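Local coordinates for protein quinone reductase (Klebsiella pneumoniae subsp. pneumoniae, PDB 4GI5) that binds FAD in a flavodoxin-like fold and probably reduces quinones with NAD(P)H, at residues I130-I135 and H200-Y205; R137-G142 and P206-L211; G166-L171 and T244-F249. All blocks are in the same frame, centred on the assembly; numbering follows the deposited sequence.

Contact 1. Residues I130-I135 and H200-Y205; sequences IMKGWI and HGMLFY
Met202, a selenomethionine, reaches over from helix 196-204 and lays its SE against the branched side chain of Ile135 on helix 129-138. SE sits 4.0 Å from Ile135 CG1, and CG2 of the same isoleucine is only slightly farther away at 4.2 Å, so the heavy atom rests against both branches. The two side chains cross at about a right angle. Met202 gets there by stretching out beyond CG (chi2 175°), which carries SE across the gap between the two segments, nearest at the CA atoms of Ile135 and Met202, 7.9 Å apart. At its tip, Met202 CE comes to 4.3 Å from Lys132 CE, one turn back along helix 129-138, so it meets the aliphatic part of the lysine and not its charge. Lys132 NZ makes a salt bridge with Asp136 and hydrogen bonds to the backbone O atoms of Trp123 and Met127 of the second subunit; its side chain lies about 7 Å from the bound FAD. Ile135 and Met202 also pack on that subunit, on Trp124 and Ser126 respectively. No hydrogen bond joins the two segments; the contact is thin, buried, ordinary apolar packing, while partners on both subunits would probably favour the charged form of Lys132.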
loop_
_atom_site.group_PDB
_atom_site.type_symbol
_atom_site.label_atom_id
_atom_site.label_comp_id
_atom_site.label_asym_id
_atom_site.label_seq_id
_atom_site.Cartn_x
_atom_site.Cartn_y
_atom_site.Cartn_z
ATOM N N ILE B 130 -8.776 0.932 -5.085
ATOM C CA ILE B 130 -9.742 -0.052 -5.502
ATOM C C ILE B 130 -9.101 -1.460 -5.628
ATOM O O ILE B 130 -9.739 -2.472 -5.305
ATOM C CB ILE B 130 -10.462 0.364 -6.833
ATOM C CG1 ILE B 130 -11.707 -0.465 -7.045
ATOM C CG2 ILE B 130 -9.577 0.264 -8.008
ATOM C CD1 ILE B 130 -12.580 0.129 -8.189
HETATM N N MSE B 131 -7.835 -1.469 -6.020
HETATM C CA MSE B 131 -7.044 -2.727 -6.130
HETATM C C MSE B 131 -6.692 -3.236 -4.725
HETATM O O MSE B 131 -6.760 -4.444 -4.451
HETATM C CB MSE B 131 -5.759 -2.720 -7.022
HETATM C CG MSE B 131 -5.275 -4.235 -7.440
HETATM SE SE MSE B 131 -3.682 -3.742 -8.358
HETATM C CE MSE B 131 -4.773 -4.182 -10.034
ATOM N N LYS B 132 -6.268 -2.352 -3.846
ATOM C CA LYS B 132 -6.037 -2.747 -2.457
ATOM C C LYS B 132 -7.319 -3.315 -1.861
ATOM O O LYS B 132 -7.284 -4.267 -1.077
ATOM C CB LYS B 132 -5.635 -1.558 -1.634
ATOM C CG LYS B 132 -5.307 -1.845 -0.147
ATOM C CD LYS B 132 -4.125 -2.817 -0.114
ATOM C CE LYS B 132 -3.780 -3.307 1.222
ATOM N NZ LYS B 132 -4.547 -3.270 2.447
ATOM N N GLY B 133 -8.470 -2.803 -2.253
ATOM C CA GLY B 133 -9.725 -3.363 -1.765
ATOM C C GLY B 133 -10.085 -4.734 -2.314
ATOM O O GLY B 133 -10.723 -5.500 -1.608
ATOM N N TRP B 134 -9.656 -5.034 -3.523
ATOM C CA TRP B 134 -9.665 -6.371 -4.031
ATOM C C TRP B 134 -8.847 -7.331 -3.174
ATOM O O TRP B 134 -9.357 -8.371 -2.731
ATOM C CB TRP B 134 -9.302 -6.388 -5.461
ATOM C CG TRP B 134 -9.350 -7.674 -6.170
ATOM C CD1 TRP B 134 -10.442 -8.124 -6.990
ATOM C CD2 TRP B 134 -8.399 -8.726 -6.201
ATOM N NE1 TRP B 134 -10.119 -9.362 -7.549
ATOM C CE2 TRP B 134 -8.938 -9.786 -7.035
ATOM C CE3 TRP B 134 -7.145 -8.932 -5.584
ATOM C CZ2 TRP B 134 -8.241 -10.964 -7.259
ATOM C CZ3 TRP B 134 -6.446 -10.131 -5.835
ATOM C CH2 TRP B 134 -7.008 -11.103 -6.701
ATOM N N ILE B 135 -7.621 -6.930 -2.838
ATOM C CA ILE B 135 -6.810 -7.719 -1.922
ATOM C C ILE B 135 -7.544 -7.911 -0.629
ATOM O O ILE B 135 -7.700 -9.054 -0.117
ATOM C CB ILE B 135 -5.414 -7.114 -1.712
ATOM C CG1 ILE B 135 -4.660 -7.104 -3.020
ATOM C CG2 ILE B 135 -4.677 -7.812 -0.567
ATOM C CD1 ILE B 135 -4.070 -8.454 -3.395
ATOM N N HIS B 200 6.276 -9.533 -1.890
ATOM C CA HIS B 200 6.532 -10.529 -0.817
ATOM C C HIS B 200 5.309 -10.713 0.047
ATOM O O HIS B 200 4.933 -11.855 0.304
ATOM C CB HIS B 200 7.741 -10.060 0.003
ATOM C CG HIS B 200 8.248 -11.097 0.971
ATOM N ND1 HIS B 200 7.905 -11.138 2.306
ATOM C CD2 HIS B 200 9.099 -12.130 0.780
ATOM C CE1 HIS B 200 8.567 -12.096 2.918
ATOM N NE2 HIS B 200 9.271 -12.762 2.010
ATOM N N GLY B 201 4.622 -9.604 0.402
ATOM C CA GLY B 201 3.527 -9.675 1.349
ATOM C C GLY B 201 2.178 -10.076 0.847
ATOM O O GLY B 201 1.374 -10.612 1.576
HETATM N N MSE B 202 1.945 -9.882 -0.455
HETATM C CA MSE B 202 0.662 -10.149 -1.058
HETATM C C MSE B 202 0.694 -11.287 -2.087
HETATM O O MSE B 202 -0.354 -11.913 -2.399
HETATM C CB MSE B 202 -0.033 -8.917 -1.670
HETATM C CG MSE B 202 -0.215 -7.819 -0.642
HETATM SE SE MSE B 202 -0.961 -6.255 -1.616
HETATM C CE MSE B 202 -0.170 -4.934 -0.462
ATOM N N LEU B 203 1.847 -11.526 -2.719
ATOM C CA LEU B 203 1.964 -12.489 -3.797
ATOM C C LEU B 203 2.702 -13.744 -3.300
ATOM O O LEU B 203 2.142 -14.843 -3.331
ATOM C CB LEU B 203 2.597 -11.867 -5.032
ATOM C CG LEU B 203 1.839 -10.677 -5.676
ATOM C CD1 LEU B 203 2.581 -10.232 -6.929
ATOM C CD2 LEU B 203 0.403 -10.977 -5.890
ATOM N N PHE B 204 3.919 -13.553 -2.825
ATOM C CA PHE B 204 4.679 -14.730 -2.319
ATOM C C PHE B 204 3.973 -15.281 -1.089
ATOM O O PHE B 204 3.943 -16.526 -0.858
ATOM C CB PHE B 204 6.062 -14.306 -1.940
ATOM C CG PHE B 204 6.987 -15.458 -1.526
ATOM C CD1 PHE B 204 7.288 -16.542 -2.400
ATOM C CD2 PHE B 204 7.553 -15.418 -0.273
ATOM C CE1 PHE B 204 8.084 -17.574 -2.016
ATOM C CE2 PHE B 204 8.406 -16.432 0.109
ATOM C CZ PHE B 204 8.626 -17.478 -0.750
ATOM N N TYR B 205 3.354 -14.435 -0.270
ATOM C CA TYR B 205 2.667 -14.839 0.980
ATOM C C TYR B 205 1.697 -16.003 0.758
ATOM O O TYR B 205 1.808 -17.019 1.416
ATOM C CB TYR B 205 2.011 -13.585 1.662
ATOM C CG TYR B 205 1.387 -13.830 2.982
ATOM C CD1 TYR B 205 0.300 -14.685 3.131
ATOM C CD2 TYR B 205 1.868 -13.138 4.108
ATOM C CE1 TYR B 205 -0.229 -14.897 4.393
ATOM C CE2 TYR B 205 1.313 -13.309 5.338
ATOM C CZ TYR B 205 0.297 -14.209 5.481
ATOM O OH TYR B 205 -0.181 -14.470 6.753
#

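Contact 2. Residues R137-G142 and P206-L211; sequences RVYAWG and PGFEVL
Pro206, the first residue of 206-211, turns its ring toward Tyr139, which stands just beyond the end of helix 129-138. Pro206 CG is 3.9 Å from Tyr139 OH and 4.1 Å from Tyr139 CE2, so the corner of the pyrrolidine meets the phenol end of the tyrosine; the two side chains cross at about a right angle. Tyr139 is the centre of an inverse gamma turn that closes with a 2.8 Å bond from Ala140 N to Val138 O, and from this turn its side chain points across to the other segment. Gly207 follows with positive phi (107°) as the C-prime residue of a Schellman motif: its N bonds back to Phe204 O, while Phe208 N bonds to Leu203 O, ending helix 196-204. The chain is thereby redirected, and Phe208 comes round to the same phenol oxygen. Its chi1 of -76° swings the ring toward Tyr139, and the edge atom CE2 lies 3.9 Å from Tyr139 OH, which sits in the plane of the ring. From Glu209 the segment runs into strand 209-216, outermost in the parallel sheet within this chain. Val210 there packs on Leu203 and Phe204 of the helix just ended. The Tyr139 side chain lies about 6 Å from the bound FAD, and its ring meets Trp124 of the second subunit edge-to-face. Its hydroxyl is a buried polar atom satisfied by a hydrogen bond with the backbone O of Met202 in helix 196-204, while Pro206 CG and Phe208 CE2 touch it in van der Waals contact.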
loop_
_atom_site.group_PDB
_atom_site.type_symbol
_atom_site.label_atom_id
_atom_site.label_comp_id
_atom_site.label_asym_id
_atom_site.label_seq_id
_atom_site.Cartn_x
_atom_site.Cartn_y
_atom_site.Cartn_z
ATOM N N ARG B 137 -10.567 -7.756 0.396
ATOM C CA ARG B 137 -11.835 -8.497 0.375
ATOM C C ARG B 137 -11.736 -9.903 -0.188
ATOM O O ARG B 137 -12.467 -10.798 0.274
ATOM C CB ARG B 137 -12.912 -7.680 -0.288
ATOM C CG ARG B 137 -13.255 -6.428 0.454
ATOM C CD ARG B 137 -14.243 -5.439 -0.219
ATOM N NE ARG B 137 -15.572 -6.129 -0.277
ATOM C CZ ARG B 137 -16.151 -6.575 -1.399
ATOM N NH1 ARG B 137 -15.629 -6.433 -2.633
ATOM N NH2 ARG B 137 -17.290 -7.323 -1.251
ATOM N N VAL B 138 -10.890 -10.127 -1.160
ATOM C CA VAL B 138 -10.803 -11.447 -1.805
ATOM C C VAL B 138 -9.915 -12.396 -0.981
ATOM O O VAL B 138 -10.115 -13.598 -0.956
ATOM C CB VAL B 138 -10.282 -11.318 -3.215
ATOM C CG1 VAL B 138 -9.986 -12.617 -3.926
ATOM C CG2 VAL B 138 -11.274 -10.503 -4.032
ATOM N N TYR B 139 -8.877 -11.839 -0.302
ATOM C CA TYR B 139 -7.889 -12.669 0.364
ATOM C C TYR B 139 -8.408 -13.084 1.723
ATOM O O TYR B 139 -7.975 -12.609 2.774
ATOM C CB TYR B 139 -6.544 -11.886 0.500
ATOM C CG TYR B 139 -5.608 -12.021 -0.619
ATOM C CD1 TYR B 139 -6.012 -12.385 -1.905
ATOM C CD2 TYR B 139 -4.243 -11.671 -0.443
ATOM C CE1 TYR B 139 -5.159 -12.523 -2.962
ATOM C CE2 TYR B 139 -3.358 -11.799 -1.501
ATOM C CZ TYR B 139 -3.746 -12.292 -2.748
ATOM O OH TYR B 139 -2.779 -12.370 -3.697
ATOM N N ALA B 140 -9.393 -13.957 1.730
ATOM C CA ALA B 140 -10.052 -14.374 2.974
ATOM C C ALA B 140 -9.237 -15.318 3.910
ATOM O O ALA B 140 -8.335 -16.027 3.479
ATOM C CB ALA B 140 -11.384 -15.105 2.562
ATOM N N TRP B 141 -9.717 -15.372 5.126
ATOM C CA TRP B 141 -9.225 -16.282 6.132
ATOM C C TRP B 141 -9.612 -17.704 5.775
ATOM O O TRP B 141 -10.819 -17.955 5.665
ATOM C CB TRP B 141 -9.701 -15.914 7.501
ATOM C CG TRP B 141 -9.123 -16.836 8.592
ATOM C CD1 TRP B 141 -9.147 -18.278 8.632
ATOM C CD2 TRP B 141 -8.472 -16.455 9.782
ATOM N NE1 TRP B 141 -8.521 -18.732 9.745
ATOM C CE2 TRP B 141 -8.143 -17.655 10.494
ATOM C CE3 TRP B 141 -8.168 -15.252 10.322
ATOM C CZ2 TRP B 141 -7.496 -17.648 11.701
ATOM C CZ3 TRP B 141 -7.513 -15.223 11.533
ATOM C CH2 TRP B 141 -7.178 -16.420 12.215
ATOM N N GLY B 142 -8.681 -18.565 5.479
ATOM C CA GLY B 142 -8.959 -19.917 4.954
ATOM C C GLY B 142 -8.588 -19.997 3.507
ATOM O O GLY B 142 -8.567 -21.111 2.955
ATOM N N PRO B 206 0.714 -15.912 -0.148
ATOM C CA PRO B 206 -0.227 -17.033 -0.338
ATOM C C PRO B 206 0.270 -18.107 -1.363
ATOM O O PRO B 206 -0.502 -18.973 -1.771
ATOM C CB PRO B 206 -1.502 -16.316 -0.824
ATOM C CG PRO B 206 -0.959 -15.134 -1.586
ATOM C CD PRO B 206 0.175 -14.661 -0.777
ATOM N N GLY B 207 1.502 -18.004 -1.763
ATOM C CA GLY B 207 2.245 -19.063 -2.436
ATOM C C GLY B 207 2.529 -18.927 -3.895
ATOM O O GLY B 207 3.030 -19.868 -4.512
ATOM N N PHE B 208 2.301 -17.740 -4.502
ATOM C CA PHE B 208 2.669 -17.527 -5.877
ATOM C C PHE B 208 4.172 -17.662 -6.039
ATOM O O PHE B 208 4.917 -17.291 -5.148
ATOM C CB PHE B 208 2.320 -16.153 -6.393
ATOM C CG PHE B 208 0.837 -15.962 -6.708
ATOM C CD1 PHE B 208 0.224 -16.534 -7.814
ATOM C CD2 PHE B 208 0.080 -15.109 -5.957
ATOM C CE1 PHE B 208 -1.107 -16.255 -8.085
ATOM C CE2 PHE B 208 -1.217 -14.850 -6.247
ATOM C CZ PHE B 208 -1.838 -15.419 -7.338
ATOM N N GLU B 209 4.608 -18.112 -7.218
ATOM C CA GLU B 209 5.969 -17.779 -7.721
ATOM C C GLU B 209 5.873 -16.365 -8.323
ATOM O O GLU B 209 5.069 -16.192 -9.235
ATOM C CB GLU B 209 6.374 -18.795 -8.796
ATOM C CG GLU B 209 6.547 -20.175 -8.206
ATOM C CD GLU B 209 7.250 -21.078 -9.220
ATOM O OE1 GLU B 209 6.822 -21.090 -10.394
ATOM O OE2 GLU B 209 8.276 -21.660 -8.875
ATOM N N VAL B 210 6.660 -15.417 -7.805
ATOM C CA VAL B 210 6.518 -14.067 -8.249
ATOM C C VAL B 210 7.585 -13.759 -9.306
ATOM O O VAL B 210 8.785 -13.923 -9.077
ATOM C CB VAL B 210 6.690 -13.101 -7.064
ATOM C CG1 VAL B 210 6.370 -11.683 -7.521
ATOM C CG2 VAL B 210 5.832 -13.607 -5.884
ATOM N N LEU B 211 7.147 -13.354 -10.479
ATOM C CA LEU B 211 8.082 -12.938 -11.490
ATOM C C LEU B 211 8.559 -11.532 -11.246
ATOM O O LEU B 211 7.827 -10.717 -10.651
ATOM C CB LEU B 211 7.424 -13.055 -12.853
ATOM C CG LEU B 211 6.762 -14.374 -13.160
ATOM C CD1 LEU B 211 6.286 -14.328 -14.566
ATOM C CD2 LEU B 211 7.770 -15.460 -13.039
#

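Contact 3. Residues G166-L171 and T244-F249; sequences GKRAML and TEPIPF
Arg168 extends from the start of strand 168-174 and hydrogen-bonds through NH1 to the backbone O of Thr244, at 2.8 Å. This is the tight part of the contact. The oxygen receives the bond in its own carbonyl plane; the N-H to O angle is 146°, with the acceptor 23° out of the guanidinium plane. NH1 has a second carbonyl partner, the O of Leu241, so one end of the guanidinium is gripped by two backbone oxygens of the chain that follows helix 224-239. Thr244 is itself tied back to that helix end, its OG1 hydrogen-bonded to Thr240 O. The reach comes from an arginine chain extended from CG to NE, with CG anti to the carbonyl carbon (chi1 -75°).

Strand 168-174 is an inner strand of the five-stranded parallel sheet of the flavodoxin-like fold, with 115-121 on one side and 209-216, the outermost strand within this chain, on the other. Segment 244-249 has no regular structure and passes along that outer strand, so Arg168 spans strand 209-216 to meet it, its side chain touching Leu211 and its NE making a long, weak ion pair with Glu209.

The NH2 side is looser. Pro246 crosses the arginine at about a right angle, and Pro246 CG approaches Arg168 NH2 obliquely at 3.8 Å, in simple van der Waals contact. A water also lies on this side: it accepts from Arg168 NH2 at 2.9 Å and donates to Thr244 O at 3.2 Å, bridging the same two groups that NH1 joins directly. Glu245 sets off away from the strand, and its OE1 stays 6.5 Å from Arg168 NH2, too far for a salt bridge.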
loop_
_atom_site.group_PDB
_atom_site.type_symbol
_atom_site.label_atom_id
_atom_site.label_comp_id
_atom_site.label_asym_id
_atom_site.label_seq_id
_atom_site.Cartn_x
_atom_site.Cartn_y
_atom_site.Cartn_z
ATOM N N GLY B 166 2.084 -23.248 -7.144
ATOM C CA GLY B 166 1.975 -23.733 -8.527
ATOM C C GLY B 166 1.565 -22.679 -9.504
ATOM O O GLY B 166 1.486 -22.944 -10.737
ATOM N N LYS B 167 1.169 -21.495 -8.993
ATOM C CA LYS B 167 0.712 -20.422 -9.908
ATOM C C LYS B 167 1.795 -19.409 -9.921
ATOM O O LYS B 167 2.639 -19.351 -9.013
ATOM C CB LYS B 167 -0.587 -19.728 -9.416
ATOM C CG LYS B 167 -1.741 -20.653 -9.201
ATOM C CD LYS B 167 -3.010 -19.982 -8.727
ATOM C CE LYS B 167 -4.087 -20.964 -8.255
ATOM N NZ LYS B 167 -4.639 -21.648 -9.433
ATOM N N ARG B 168 1.814 -18.568 -10.958
ATOM C CA ARG B 168 2.820 -17.467 -11.127
ATOM C C ARG B 168 2.028 -16.153 -11.089
ATOM O O ARG B 168 0.867 -16.105 -11.437
ATOM C CB ARG B 168 3.508 -17.575 -12.483
ATOM C CG ARG B 168 4.521 -18.716 -12.505
ATOM C CD ARG B 168 5.141 -18.954 -13.944
ATOM N NE ARG B 168 6.419 -19.705 -13.615
ATOM C CZ ARG B 168 7.679 -19.441 -14.004
ATOM N NH1 ARG B 168 8.002 -18.495 -14.912
ATOM N NH2 ARG B 168 8.660 -20.184 -13.497
ATOM N N ALA B 169 2.685 -15.122 -10.598
ATOM C CA ALA B 169 2.095 -13.730 -10.534
ATOM C C ALA B 169 3.141 -12.737 -10.954
ATOM O O ALA B 169 4.384 -12.904 -10.813
ATOM C CB ALA B 169 1.598 -13.480 -9.091
HETATM N N MSE B 170 2.716 -11.614 -11.513
HETATM C CA MSE B 170 3.625 -10.549 -11.966
HETATM C C MSE B 170 2.842 -9.215 -11.844
HETATM O O MSE B 170 1.619 -9.199 -12.061
HETATM C CB MSE B 170 3.870 -10.723 -13.473
HETATM C CG MSE B 170 4.857 -9.718 -13.909
HETATM SE SE MSE B 170 5.246 -10.055 -15.887
HETATM C CE MSE B 170 3.649 -9.398 -16.803
ATOM N N LEU B 171 3.530 -8.149 -11.527
ATOM C CA LEU B 171 2.958 -6.828 -11.581
ATOM C C LEU B 171 3.342 -6.142 -12.902
ATOM O O LEU B 171 4.479 -6.250 -13.367
ATOM C CB LEU B 171 3.592 -6.013 -10.474
ATOM C CG LEU B 171 3.491 -6.500 -8.981
ATOM C CD1 LEU B 171 4.065 -5.534 -7.984
ATOM C CD2 LEU B 171 2.078 -6.828 -8.635
ATOM N N THR B 244 10.571 -17.225 -17.420
ATOM C CA THR B 244 11.381 -16.277 -16.643
ATOM C C THR B 244 11.584 -16.834 -15.240
ATOM O O THR B 244 10.642 -17.460 -14.688
ATOM C CB THR B 244 10.526 -14.950 -16.582
ATOM O OG1 THR B 244 10.416 -14.384 -17.895
ATOM C CG2 THR B 244 11.122 -13.918 -15.678
ATOM N N GLU B 245 12.751 -16.647 -14.698
ATOM C CA GLU B 245 13.050 -17.173 -13.357
ATOM C C GLU B 245 12.252 -16.269 -12.331
ATOM O O GLU B 245 12.421 -15.089 -12.380
ATOM C CB GLU B 245 14.523 -16.962 -13.056
ATOM C CG GLU B 245 15.000 -17.627 -11.820
ATOM C CD GLU B 245 14.981 -19.144 -12.014
ATOM O OE1 GLU B 245 15.144 -19.584 -13.195
ATOM O OE2 GLU B 245 14.776 -19.863 -11.004
ATOM N N PRO B 246 11.541 -16.907 -11.419
ATOM C CA PRO B 246 10.948 -16.103 -10.306
ATOM C C PRO B 246 11.893 -15.455 -9.419
ATOM O O PRO B 246 13.031 -15.847 -9.270
ATOM C CB PRO B 246 10.111 -17.098 -9.537
ATOM C CG PRO B 246 9.932 -18.278 -10.468
ATOM C CD PRO B 246 11.201 -18.311 -11.311
ATOM N N ILE B 247 11.434 -14.397 -8.737
ATOM C CA ILE B 247 12.228 -13.781 -7.675
ATOM C C ILE B 247 12.481 -14.884 -6.619
ATOM O O ILE B 247 11.532 -15.553 -6.152
ATOM C CB ILE B 247 11.421 -12.617 -7.020
ATOM C CG1 ILE B 247 11.107 -11.556 -8.070
ATOM C CG2 ILE B 247 12.137 -12.005 -5.836
ATOM C CD1 ILE B 247 10.120 -10.449 -7.585
ATOM N N PRO B 248 13.740 -15.001 -6.146
ATOM C CA PRO B 248 14.091 -16.209 -5.336
ATOM C C PRO B 248 13.840 -15.902 -3.794
ATOM O O PRO B 248 14.741 -15.898 -2.940
ATOM C CB PRO B 248 15.613 -16.394 -5.656
ATOM C CG PRO B 248 16.111 -15.020 -5.809
ATOM C CD PRO B 248 14.980 -14.338 -6.645
ATOM N N PHE B 249 12.594 -15.548 -3.482
ATOM C CA PHE B 249 12.235 -15.312 -2.129
ATOM C C PHE B 249 12.400 -16.633 -1.318
ATOM O O PHE B 249 12.075 -17.737 -1.815
ATOM C CB PHE B 249 10.785 -14.851 -2.002
ATOM C CG PHE B 249 10.530 -13.454 -2.530
ATOM C CD1 PHE B 249 11.212 -12.364 -2.009
ATOM C CD2 PHE B 249 9.469 -13.239 -3.341
ATOM C CE1 PHE B 249 10.912 -11.054 -2.421
ATOM C CE2 PHE B 249 9.162 -11.911 -3.742
ATOM C CZ PHE B 249 9.839 -10.879 -3.272
HETATM O O HOH W 1 11.295 -20.638 -14.653
#

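From the N terminus, helix 129-138 supplies the first partner of contact 1 and, at its end, of contact 2; strand 168-174 then opens contact 3. Helix 196-204 closes the loop of contact 1, the turn into strand 209-216 closes that of contact 2 straight afterwards, and the coil after helix 224-239 closes contact 3. The three loops cross pairwise; none contains another. Contacts 1 and 2 fasten helix 129-138 and its end to helix 196-204 and the turn after it, while contact 3 ties strand 168-174 to the coil. Direct bridges join them too: Leu211 N bonds to Ala169 O, Val210 O to Ile247 N, and Phe249 packs on His200 and Phe204.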